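Local coordinates for fimbrial subunit type 1 (Actinomyces oris, PDB 3UXF), which serves as the major subunit of a fimbria (pilus) on the surface of this Gram-positive bacterium and acts in cell adhesion, at residues A[37-43]-A[132-136]; A[270-274]-A[329-333]; A[317-322]-A[341-345]. One frame throughout, in Å; residues are numbered along the deposited sequence.

Contact 1: A[37-43]-A[132-136]; sequences IDPDAAT and QTEVG. With CA (calcium ion), chain D.
The two loop backbones approach at two points, with Thr43 CA 6.0 Å from Glu134 CA and Pro39 CA 6.2 Å from Val135 CA. At the first, two threonine side chains meet by their hydroxyls, Thr43 OG1 lying 2.7 Å from Thr133 OG1. Thr43 carries its OG1 between backbone N and carbonyl carbon (chi1 51°), which turns the hydroxyl to Thr133 and to a water that bonds to both Thr43 OG1 and Ala41 O. That water also binds the calcium ion, whose seven ligands comprise it, three more waters, Thr133 O at 2.4 Å, Asp130 O and one further atom. The site lies in the N-terminal pilin domain, where the loop holding Thr133 runs between strands 125-128 and 136-144, members of two different sheets. Val135 works at the second point. Its CG1 packs on Ile37 CG2 at 3.8 Å, while CG2 faces the type I turn Asp38-Ala41, 3.5 Å from Asp38 O; Tyr172 packs on Val135, Ala41 and Thr43 alike. An Asx turn braces the turn, Asp40 N binding Asp38 OD1. A second water gives hydrogens to Pro39 O and Ala41 O and accepts one from Val135 N.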
ATOM      1  N   ILE A  37      26.790  38.474  12.728  1.00 13.24           N
ATOM      2  CA  ILE A  37      26.489  38.091  11.345  1.00 13.42           C
ATOM      3  C   ILE A  37      27.249  38.921  10.343  1.00 15.57           C
ATOM      4  O   ILE A  37      27.246  40.163  10.396  1.00 15.56           O
ATOM      5  CB  ILE A  37      24.985  38.138  11.103  1.00 16.24           C
ATOM      6  CG1 ILE A  37      24.322  36.996  11.896  1.00 16.07           C
ATOM      7  CG2 ILE A  37      24.688  38.027   9.619  1.00 15.80           C
ATOM      8  CD1 ILE A  37      22.852  36.868  11.730  1.00 15.65           C
ATOM      9  N   ASP A  38      27.957  38.230   9.457  1.00 15.08           N
ATOM     10  CA  ASP A  38      28.692  38.900   8.384  1.00 15.70           C
ATOM     11  C   ASP A  38      27.762  39.155   7.190  1.00 18.27           C
ATOM     12  O   ASP A  38      27.375  38.220   6.498  1.00 14.56           O
ATOM     13  CB  ASP A  38      29.912  38.056   7.997  1.00 16.06           C
ATOM     14  CG  ASP A  38      30.627  38.584   6.764  1.00 20.25           C
ATOM     15  OD1 ASP A  38      30.331  39.700   6.325  1.00 19.36           O
ATOM     16  OD2 ASP A  38      31.511  37.861   6.245  1.00 23.21           O
ATOM     17  N   PRO A  39      27.356  40.405   6.960  1.00 13.01           N
ATOM     18  CA  PRO A  39      26.379  40.687   5.903  1.00 15.41           C
ATOM     19  C   PRO A  39      26.840  40.197   4.542  1.00 17.10           C
ATOM     20  O   PRO A  39      25.983  39.909   3.694  1.00 18.69           O
ATOM     21  CB  PRO A  39      26.292  42.222   5.893  1.00 19.27           C
ATOM     22  CG  PRO A  39      26.662  42.586   7.291  1.00 21.58           C
ATOM     23  CD  PRO A  39      27.789  41.647   7.636  1.00 17.93           C
ATOM     24  N   ASP A  40      28.145  40.109   4.330  1.00 17.30           N
ATOM     25  CA  ASP A  40      28.641  39.729   3.012  1.00 18.76           C
ATOM     26  C   ASP A  40      29.103  38.274   2.937  1.00 18.03           C
ATOM     27  O   ASP A  40      29.814  37.883   1.996  1.00 18.63           O
ATOM     28  CB  ASP A  40      29.783  40.650   2.598  1.00 21.86           C
ATOM     29  CG  ASP A  40      29.343  42.096   2.498  1.00 25.51           C
ATOM     30  OD1 ASP A  40      28.279  42.363   1.889  1.00 28.67           O
ATOM     31  OD2 ASP A  40      30.053  42.952   3.055  1.00 33.03           O
ATOM     32  N   ALA A  41      28.704  37.471   3.925  1.00 16.66           N
ATOM     33  CA  ALA A  41      29.150  36.077   3.977  1.00 16.94           C
ATOM     34  C   ALA A  41      28.649  35.305   2.777  1.00 15.98           C
ATOM     35  O   ALA A  41      27.535  35.538   2.305  1.00 15.48           O
ATOM     36  CB  ALA A  41      28.680  35.396   5.255  1.00 15.42           C
ATOM     37  N   ALA A  42      29.471  34.365   2.312  1.00 15.96           N
ATOM     38  CA  ALA A  42      28.991  33.355   1.360  1.00 13.83           C
ATOM     39  C   ALA A  42      28.029  32.453   2.105  1.00 14.13           C
ATOM     40  O   ALA A  42      28.220  32.170   3.291  1.00 16.49           O
ATOM     41  CB  ALA A  42      30.155  32.526   0.800  1.00 16.72           C
ATOM     42  N   THR A  43      26.989  32.014   1.395  1.00 13.19           N
ATOM     43  CA  THR A  43      26.001  31.109   1.993  1.00 13.44           C
ATOM     44  C   THR A  43      25.656  30.010   1.023  1.00 12.93           C
ATOM     45  O   THR A  43      25.788  30.176  -0.187  1.00 14.19           O
ATOM     46  CB  THR A  43      24.689  31.840   2.327  1.00 13.63           C
ATOM     47  OG1 THR A  43      24.234  32.571   1.189  1.00 13.75           O
ATOM     48  CG2 THR A  43      24.847  32.788   3.553  1.00 14.98           C
ATOM     49  N   GLN A 132      22.977  31.971  -5.560  1.00 13.27           N
ATOM     50  CA  GLN A 132      21.529  31.975  -5.406  1.00 14.49           C
ATOM     51  C   GLN A 132      21.021  32.410  -4.049  1.00 14.88           C
ATOM     52  O   GLN A 132      19.819  32.568  -3.868  1.00 15.37           O
ATOM     53  CB  GLN A 132      21.006  30.574  -5.669  1.00 13.11           C
ATOM     54  CG  GLN A 132      21.148  30.120  -7.095  1.00 15.48           C
ATOM     55  CD  GLN A 132      20.724  28.664  -7.225  1.00 16.76           C
ATOM     56  OE1 GLN A 132      21.318  27.790  -6.593  1.00 17.55           O
ATOM     57  NE2 GLN A 132      19.701  28.402  -8.055  1.00 20.70           N
ATOM     58  N   THR A 133      21.918  32.611  -3.094  1.00 13.54           N
ATOM     59  CA  THR A 133      21.464  32.883  -1.739  1.00 13.05           C
ATOM     60  C   THR A 133      22.296  33.983  -1.117  1.00 13.65           C
ATOM     61  O   THR A 133      23.469  34.175  -1.474  1.00 13.71           O
ATOM     62  CB  THR A 133      21.577  31.640  -0.807  1.00 14.14           C
ATOM     63  OG1 THR A 133      22.933  31.161  -0.743  1.00 13.51           O
ATOM     64  CG2 THR A 133      20.665  30.521  -1.267  1.00 14.18           C
ATOM     65  N   GLU A 134      21.688  34.702  -0.188  1.00 14.63           N
ATOM     66  CA  GLU A 134      22.429  35.690   0.581  1.00 15.32           C
ATOM     67  C   GLU A 134      21.973  35.577   2.032  1.00 13.68           C
ATOM     68  O   GLU A 134      21.044  34.822   2.335  1.00 14.21           O
ATOM     69  CB  GLU A 134      22.186  37.100   0.032  1.00 17.11           C
ATOM     70  CG  GLU A 134      20.752  37.530   0.065  1.00 21.29           C
ATOM     71  CD  GLU A 134      20.506  38.844  -0.681  1.00 27.84           C
ATOM     72  OE1 GLU A 134      20.785  39.915  -0.102  1.00 30.73           O
ATOM     73  OE2 GLU A 134      20.017  38.794  -1.831  1.00 32.47           O
ATOM     74  N   VAL A 135      22.666  36.280   2.923  1.00 11.59           N
ATOM     75  CA  VAL A 135      22.228  36.342   4.320  1.00 12.10           C
ATOM     76  C   VAL A 135      20.794  36.823   4.386  1.00 12.12           C
ATOM     77  O   VAL A 135      20.427  37.902   3.863  1.00 14.15           O
ATOM     78  CB  VAL A 135      23.154  37.258   5.148  1.00 13.01           C
ATOM     79  CG1 VAL A 135      22.567  37.546   6.510  1.00 11.97           C
ATOM     80  CG2 VAL A 135      24.516  36.566   5.306  1.00 14.89           C
ATOM     81  N   GLY A 136      19.951  36.029   5.032  1.00 11.77           N
ATOM     82  CA  GLY A 136      18.551  36.376   5.163  1.00 12.79           C
ATOM     83  C   GLY A 136      17.667  35.171   5.404  1.00 12.50           C
ATOM     84  O   GLY A 136      18.153  34.057   5.563  1.00 12.69           O
TER
HETATM   85 CA    CA D   3      25.619  35.031  -1.953  1.00 14.39          CA
HETATM   86  O   HOH W   1      25.494  37.498   2.178  1.00 17.74           O
HETATM   87  O   HOH W   2      25.651  34.747   0.501  1.00 14.69           O
HETATM   88  O   HOH W   3      26.045  37.168  -0.854  1.00 21.96           O
HETATM   89  O   HOH W   4      27.292  35.790  -3.521  1.00 23.72           O
HETATM   90  O   HOH W   5      24.256  36.492  -3.224  1.00 17.94           O

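Contact 2: A[270-274]-A[329-333]; sequences WATIQ and TWDPN
Trp330 pushes one corner of its indole onto Trp270 in a pose that is neither a stack nor edge-to-face: the six-membered rings stand 4.9 Å apart between centroids with their planes at 54°. The corner atom is Trp330 CH2, which sits over one face of the Trp270 ring toward its rim and comes within 3.5 Å of Trp270 CD2. Trp270 CB in turn lies at the edge of the Trp330 ring, in its plane. Along that same edge the indole N-H finds a partner, Trp330 NE1 donating to Thr272 OG1 at 3.1 Å with an N-H...O angle of 152°; the hydroxyl oxygen lies close to the ring plane. Thr272 OG1 passes its own hydrogen to a water at 2.8 Å, and this water donates to Pro332 O, so the hydroxyl links the indole to the loop backbone. Strand 269-275 runs between 224-229 and 258-264 in a sheet of the middle part of the pilin, and the loop 329-333, on the way from strand 312-321 to strand 344-362, folds back over it. With CG anti to the backbone N (chi1 179°), Trp330 reaches over the strand, its indole spanning from Thr272 to Trp270, while Val226 and Pro335 also pack against the indole. Pro332 follows closely behind: its N lies above one face of the Trp330 ring, and its CB comes 3.5 Å from Thr272 OG1. Further along, Pro332 CG is 4.0 Å from Gln274 NE2, an amide whose hydrogen bond goes to Glu224. The loop has two more restraints of its own: Arg222 NH2 binds Trp330 O, and Asp331 OD1 accepts from Asn333 N in an Asx turn, met from above the carboxylate plane.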
ATOM      1  N   TRP A 270     -10.760  -0.442 -13.379  1.00 11.56           N
ATOM      2  CA  TRP A 270     -10.443   0.710 -12.540  1.00 11.55           C
ATOM      3  C   TRP A 270     -11.614   1.077 -11.646  1.00 10.68           C
ATOM      4  O   TRP A 270     -12.779   1.008 -12.049  1.00 11.87           O
ATOM      5  CB  TRP A 270     -10.093   1.922 -13.412  1.00 11.41           C
ATOM      6  CG  TRP A 270      -8.919   1.697 -14.244  1.00 11.93           C
ATOM      7  CD1 TRP A 270      -8.904   1.261 -15.557  1.00 13.36           C
ATOM      8  CD2 TRP A 270      -7.554   1.887 -13.870  1.00 11.78           C
ATOM      9  NE1 TRP A 270      -7.616   1.177 -15.996  1.00 14.44           N
ATOM     10  CE2 TRP A 270      -6.760   1.554 -14.991  1.00 12.66           C
ATOM     11  CE3 TRP A 270      -6.913   2.315 -12.697  1.00 11.31           C
ATOM     12  CZ2 TRP A 270      -5.365   1.629 -14.984  1.00 13.66           C
ATOM     13  CZ3 TRP A 270      -5.509   2.398 -12.706  1.00 11.04           C
ATOM     14  CH2 TRP A 270      -4.758   2.049 -13.840  1.00 13.49           C
ATOM     15  N   ALA A 271     -11.315   1.427 -10.380  1.00 12.12           N
ATOM     16  CA  ALA A 271     -12.353   1.865  -9.457  1.00  9.63           C
ATOM     17  C   ALA A 271     -11.823   3.097  -8.759  1.00 13.26           C
ATOM     18  O   ALA A 271     -10.729   3.063  -8.203  1.00 16.02           O
ATOM     19  CB  ALA A 271     -12.622   0.792  -8.420  1.00 12.83           C
ATOM     20  N   THR A 272     -12.588   4.180  -8.779  1.00 11.72           N
ATOM     21  CA  THR A 272     -12.189   5.401  -8.088  1.00 11.60           C
ATOM     22  C   THR A 272     -13.232   5.721  -7.026  1.00 11.82           C
ATOM     23  O   THR A 272     -14.448   5.746  -7.308  1.00 14.22           O
ATOM     24  CB  THR A 272     -12.160   6.587  -9.065  1.00 11.10           C
ATOM     25  OG1 THR A 272     -11.191   6.318 -10.086  1.00 13.48           O
ATOM     26  CG2 THR A 272     -11.742   7.872  -8.339  1.00 13.68           C
ATOM     27  N   ILE A 273     -12.769   5.969  -5.801  1.00 11.75           N
ATOM     28  CA  ILE A 273     -13.624   6.566  -4.785  1.00 12.20           C
ATOM     29  C   ILE A 273     -13.318   8.052  -4.815  1.00 11.46           C
ATOM     30  O   ILE A 273     -12.186   8.465  -4.568  1.00 12.47           O
ATOM     31  CB  ILE A 273     -13.360   5.968  -3.376  1.00 11.26           C
ATOM     32  CG1 ILE A 273     -13.783   4.503  -3.304  1.00 13.46           C
ATOM     33  CG2 ILE A 273     -14.039   6.812  -2.276  1.00 11.95           C
ATOM     34  CD1 ILE A 273     -15.249   4.254  -3.384  1.00 11.44           C
ATOM     35  N   GLN A 274     -14.314   8.834  -5.194  1.00 10.92           N
ATOM     36  CA  GLN A 274     -14.153  10.274  -5.364  1.00 13.93           C
ATOM     37  C   GLN A 274     -14.966  10.976  -4.287  1.00 11.81           C
ATOM     38  O   GLN A 274     -16.173  10.816  -4.230  1.00 14.54           O
ATOM     39  CB  GLN A 274     -14.645  10.641  -6.769  1.00 14.15           C
ATOM     40  CG  GLN A 274     -14.620  12.146  -7.124  1.00 15.04           C
ATOM     41  CD  GLN A 274     -15.340  12.365  -8.456  1.00 17.87           C
ATOM     42  OE1 GLN A 274     -16.571  12.348  -8.507  1.00 20.85           O
ATOM     43  NE2 GLN A 274     -14.567  12.474  -9.547  1.00 22.16           N
ATOM     44  N   THR A 329      -3.908  13.994 -14.260  1.00 18.27           N
ATOM     45  CA  THR A 329      -4.860  14.042 -15.368  1.00 17.65           C
ATOM     46  C   THR A 329      -5.847  12.880 -15.391  1.00 17.43           C
ATOM     47  O   THR A 329      -6.749  12.861 -16.210  1.00 18.43           O
ATOM     48  CB  THR A 329      -4.145  14.109 -16.711  1.00 19.32           C
ATOM     49  OG1 THR A 329      -3.236  13.015 -16.807  1.00 24.02           O
ATOM     50  CG2 THR A 329      -3.355  15.436 -16.818  1.00 24.28           C
ATOM     51  N   TRP A 330      -5.698  11.923 -14.475  1.00 16.79           N
ATOM     52  CA  TRP A 330      -6.695  10.876 -14.319  1.00 15.33           C
ATOM     53  C   TRP A 330      -8.131  11.329 -14.479  1.00 15.82           C
ATOM     54  O   TRP A 330      -8.578  12.287 -13.854  1.00 17.29           O
ATOM     55  CB  TRP A 330      -6.547  10.241 -12.937  1.00 15.58           C
ATOM     56  CG  TRP A 330      -7.541   9.143 -12.649  1.00 13.11           C
ATOM     57  CD1 TRP A 330      -8.549   9.170 -11.734  1.00 13.77           C
ATOM     58  CD2 TRP A 330      -7.594   7.856 -13.278  1.00 14.45           C
ATOM     59  NE1 TRP A 330      -9.230   7.966 -11.743  1.00 13.42           N
ATOM     60  CE2 TRP A 330      -8.657   7.149 -12.689  1.00 12.98           C
ATOM     61  CE3 TRP A 330      -6.849   7.244 -14.286  1.00 13.47           C
ATOM     62  CZ2 TRP A 330      -8.991   5.855 -13.061  1.00 12.21           C
ATOM     63  CZ3 TRP A 330      -7.176   5.941 -14.644  1.00 13.57           C
ATOM     64  CH2 TRP A 330      -8.236   5.270 -14.033  1.00 12.68           C
ATOM     65  N   ASP A 331      -8.883  10.615 -15.308  1.00 13.18           N
ATOM     66  CA  ASP A 331     -10.313  10.838 -15.422  1.00 15.55           C
ATOM     67  C   ASP A 331     -10.997   9.510 -15.089  1.00 17.84           C
ATOM     68  O   ASP A 331     -10.870   8.542 -15.828  1.00 16.83           O
ATOM     69  CB  ASP A 331     -10.651  11.218 -16.857  1.00 20.75           C
ATOM     70  CG  ASP A 331     -12.131  11.372 -17.078  1.00 23.29           C
ATOM     71  OD1 ASP A 331     -12.955  11.014 -16.199  1.00 20.69           O
ATOM     72  OD2 ASP A 331     -12.487  11.870 -18.172  1.00 27.81           O
ATOM     73  N   PRO A 332     -11.689   9.438 -13.944  1.00 14.47           N
ATOM     74  CA  PRO A 332     -12.189   8.139 -13.478  1.00 15.87           C
ATOM     75  C   PRO A 332     -13.100   7.444 -14.469  1.00 17.19           C
ATOM     76  O   PRO A 332     -13.256   6.227 -14.435  1.00 18.39           O
ATOM     77  CB  PRO A 332     -13.008   8.483 -12.224  1.00 17.92           C
ATOM     78  CG  PRO A 332     -12.565   9.853 -11.818  1.00 18.08           C
ATOM     79  CD  PRO A 332     -11.885  10.532 -12.971  1.00 14.65           C
ATOM     80  N   ASN A 333     -13.738   8.239 -15.323  1.00 18.15           N
ATOM     81  CA  ASN A 333     -14.669   7.718 -16.294  1.00 21.18           C
ATOM     82  C   ASN A 333     -13.999   7.379 -17.605  1.00 21.83           C
ATOM     83  O   ASN A 333     -14.600   6.719 -18.436  1.00 27.46           O
ATOM     84  CB  ASN A 333     -15.782   8.750 -16.543  1.00 23.44           C
ATOM     85  CG  ASN A 333     -16.821   8.718 -15.470  1.00 25.17           C
ATOM     86  OD1 ASN A 333     -17.496   7.705 -15.288  1.00 24.96           O
ATOM     87  ND2 ASN A 333     -16.937   9.805 -14.714  1.00 26.68           N
TER
HETATM   88  O   HOH W   6     -12.419   4.822 -12.050  1.00 13.35           O

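Contact 3: A[317-322]-A[341-345]; sequences TAGLIP and IPGIP
Ile341 holds CG1 anti to its backbone N (chi1 -170°), which lays that branch on the backbone of strand 312-321, CG1 3.4 Å from Gly319 N. Its CD1 stays over the same peptide, and its CG2 turns to Thr317 CG2. Ile344 has CG1 anti to the carbonyl carbon instead (chi1 -64°), and the extended end carries CD1 to Pro322 CG, 3.9 Å away. Between these two side chains the backbones pair as antiparallel strands. Leu320 and Ile344 form the hydrogen-bonded pair, Leu320 N to Ile344 O at 2.8 Å and Ile344 N to Leu320 O at 2.9 Å; Gly319 and Pro345 form the neighbouring non-hydrogen-bonded pair, where a proline's missing N-H costs no cross-strand bond. Strands 312-321 and 344-362 thus join in a sheet of the pilin's middle region, and Leu320 faces strand 201-208 through Thr207. Both glycines sit where the chains come very close: Gly319 CA comes 3.2 Å from Ile344 O, and Gly343 CA, at a positive phi, 3.4 Å from Leu320 O, both as CA-H...O contacts. Pro342 O is buried without a hydrogen-bond partner; Gly319 CA approaches it at 3.5 Å in a further CA-H...O contact.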
ATOM      1  N   THR A 317      -3.150  -2.751  -6.554  1.00  9.13           N
ATOM      2  CA  THR A 317      -2.459  -1.502  -6.188  1.00 10.57           C
ATOM      3  C   THR A 317      -3.473  -0.369  -6.137  1.00 11.49           C
ATOM      4  O   THR A 317      -4.455  -0.393  -6.924  1.00 10.59           O
ATOM      5  CB  THR A 317      -1.373  -1.125  -7.234  1.00 12.63           C
ATOM      6  OG1 THR A 317      -0.419  -2.174  -7.337  1.00 14.82           O
ATOM      7  CG2 THR A 317      -0.617   0.152  -6.800  1.00 14.93           C
ATOM      8  N   ALA A 318      -3.262   0.618  -5.259  1.00 10.16           N
ATOM      9  CA  ALA A 318      -4.102   1.817  -5.231  1.00 10.03           C
ATOM     10  C   ALA A 318      -3.221   3.052  -5.317  1.00 12.24           C
ATOM     11  O   ALA A 318      -2.000   2.948  -5.146  1.00 12.20           O
ATOM     12  CB  ALA A 318      -4.979   1.872  -3.971  1.00 13.01           C
ATOM     13  N   GLY A 319      -3.835   4.171  -5.653  1.00 11.91           N
ATOM     14  CA  GLY A 319      -3.111   5.435  -5.709  1.00 11.67           C
ATOM     15  C   GLY A 319      -3.979   6.533  -5.162  1.00 13.51           C
ATOM     16  O   GLY A 319      -5.199   6.504  -5.269  1.00 12.45           O
ATOM     17  N   LEU A 320      -3.333   7.555  -4.618  1.00 10.05           N
ATOM     18  CA  LEU A 320      -4.050   8.693  -4.071  1.00 11.88           C
ATOM     19  C   LEU A 320      -3.842   9.969  -4.879  1.00 12.70           C
ATOM     20  O   LEU A 320      -2.719  10.329  -5.211  1.00 15.76           O
ATOM     21  CB  LEU A 320      -3.621   8.937  -2.624  1.00 12.11           C
ATOM     22  CG  LEU A 320      -4.085  10.252  -1.999  1.00 14.51           C
ATOM     23  CD1 LEU A 320      -5.585  10.238  -1.773  1.00 14.27           C
ATOM     24  CD2 LEU A 320      -3.347  10.512  -0.699  1.00 14.27           C
ATOM     25  N   ILE A 321      -4.942  10.649  -5.180  1.00 11.68           N
ATOM     26  CA  ILE A 321      -4.904  11.968  -5.794  1.00 14.09           C
ATOM     27  C   ILE A 321      -5.435  12.894  -4.710  1.00 13.70           C
ATOM     28  O   ILE A 321      -6.637  12.966  -4.483  1.00 14.50           O
ATOM     29  CB  ILE A 321      -5.773  12.046  -7.054  1.00 13.28           C
ATOM     30  CG1 ILE A 321      -5.190  11.157  -8.152  1.00 15.11           C
ATOM     31  CG2 ILE A 321      -5.872  13.481  -7.540  1.00 15.60           C
ATOM     32  CD1 ILE A 321      -6.112  10.956  -9.327  1.00 15.34           C
ATOM     33  N   PRO A 322      -4.521  13.567  -4.020  1.00 12.90           N
ATOM     34  CA  PRO A 322      -4.852  14.346  -2.823  1.00 15.93           C
ATOM     35  C   PRO A 322      -5.223  15.810  -3.043  1.00 14.79           C
ATOM     36  O   PRO A 322      -5.642  16.457  -2.089  1.00 16.89           O
ATOM     37  CB  PRO A 322      -3.560  14.269  -2.016  1.00 16.45           C
ATOM     38  CG  PRO A 322      -2.493  14.243  -3.055  1.00 16.54           C
ATOM     39  CD  PRO A 322      -3.073  13.570  -4.283  1.00 15.66           C
ATOM     40  N   ILE A 341      -0.723   3.015 -12.169  1.00 20.85           N
ATOM     41  CA  ILE A 341      -1.604   3.631 -11.160  1.00 16.50           C
ATOM     42  C   ILE A 341      -1.387   5.146 -11.137  1.00 14.50           C
ATOM     43  O   ILE A 341      -0.241   5.601 -11.148  1.00 17.60           O
ATOM     44  CB  ILE A 341      -1.364   3.050  -9.735  1.00 17.08           C
ATOM     45  CG1 ILE A 341      -2.447   3.514  -8.742  1.00 14.65           C
ATOM     46  CG2 ILE A 341      -0.009   3.413  -9.220  1.00 19.73           C
ATOM     47  CD1 ILE A 341      -3.756   2.668  -8.852  1.00 11.88           C
ATOM     48  N   PRO A 342      -2.486   5.920 -11.083  1.00 13.80           N
ATOM     49  CA  PRO A 342      -2.317   7.379 -10.985  1.00 15.53           C
ATOM     50  C   PRO A 342      -2.009   7.804  -9.579  1.00 14.99           C
ATOM     51  O   PRO A 342      -2.281   7.106  -8.611  1.00 14.85           O
ATOM     52  CB  PRO A 342      -3.675   7.931 -11.402  1.00 17.93           C
ATOM     53  CG  PRO A 342      -4.642   6.817 -11.300  1.00 15.90           C
ATOM     54  CD  PRO A 342      -3.887   5.530 -11.329  1.00 13.81           C
ATOM     55  N   GLY A 343      -1.416   8.988  -9.460  1.00 13.25           N
ATOM     56  CA  GLY A 343      -1.236   9.608  -8.155  1.00 15.04           C
ATOM     57  C   GLY A 343      -0.153   8.935  -7.333  1.00 12.12           C
ATOM     58  O   GLY A 343       0.807   8.335  -7.869  1.00 16.39           O
ATOM     59  N   ILE A 344      -0.255   9.093  -6.019  1.00 12.52           N
ATOM     60  CA  ILE A 344       0.756   8.620  -5.091  1.00 13.65           C
ATOM     61  C   ILE A 344       0.427   7.148  -4.806  1.00 11.74           C
ATOM     62  O   ILE A 344      -0.651   6.872  -4.262  1.00 13.08           O
ATOM     63  CB  ILE A 344       0.692   9.422  -3.773  1.00 14.06           C
ATOM     64  CG1 ILE A 344       1.040  10.907  -4.032  1.00 14.80           C
ATOM     65  CG2 ILE A 344       1.631   8.827  -2.752  1.00 15.61           C
ATOM     66  CD1 ILE A 344       0.575  11.870  -2.938  1.00 17.65           C
ATOM     67  N   PRO A 345       1.325   6.219  -5.172  1.00 12.93           N
ATOM     68  CA  PRO A 345       0.970   4.796  -5.187  1.00 11.50           C
ATOM     69  C   PRO A 345       1.252   4.052  -3.895  1.00 13.53           C
ATOM     70  O   PRO A 345       2.201   4.334  -3.144  1.00 14.64           O
ATOM     71  CB  PRO A 345       1.865   4.223  -6.278  1.00 14.74           C
ATOM     72  CG  PRO A 345       3.127   5.071  -6.126  1.00 20.02           C
ATOM     73  CD  PRO A 345       2.627   6.446  -5.834  1.00 17.67           C
TER

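Contacts 2 and 3 are neighbours, with centres about 10 Å apart, and they share a sheet and a run of packed side chains: Trp330 CD2 lies 3.7 Å from Pro342 CG, Trp330 CB 3.7 Å from Ile321 CD1, and Trp270 CZ3 3.8 Å from Pro342 CD. Their segments alternate along the chain, so the loop joining 317-322 to 341-345 is the one that carries 329-333 over strand 269-275. The side chain of Trp330 lies about 8 Å from a bound calcium ion, probably the one held by Asp147 and Asn327. Contact 1 stands apart, its centre about 41 Å from that of contact 3 and 48 Å from that of contact 2, and contains a calcium ligand itself.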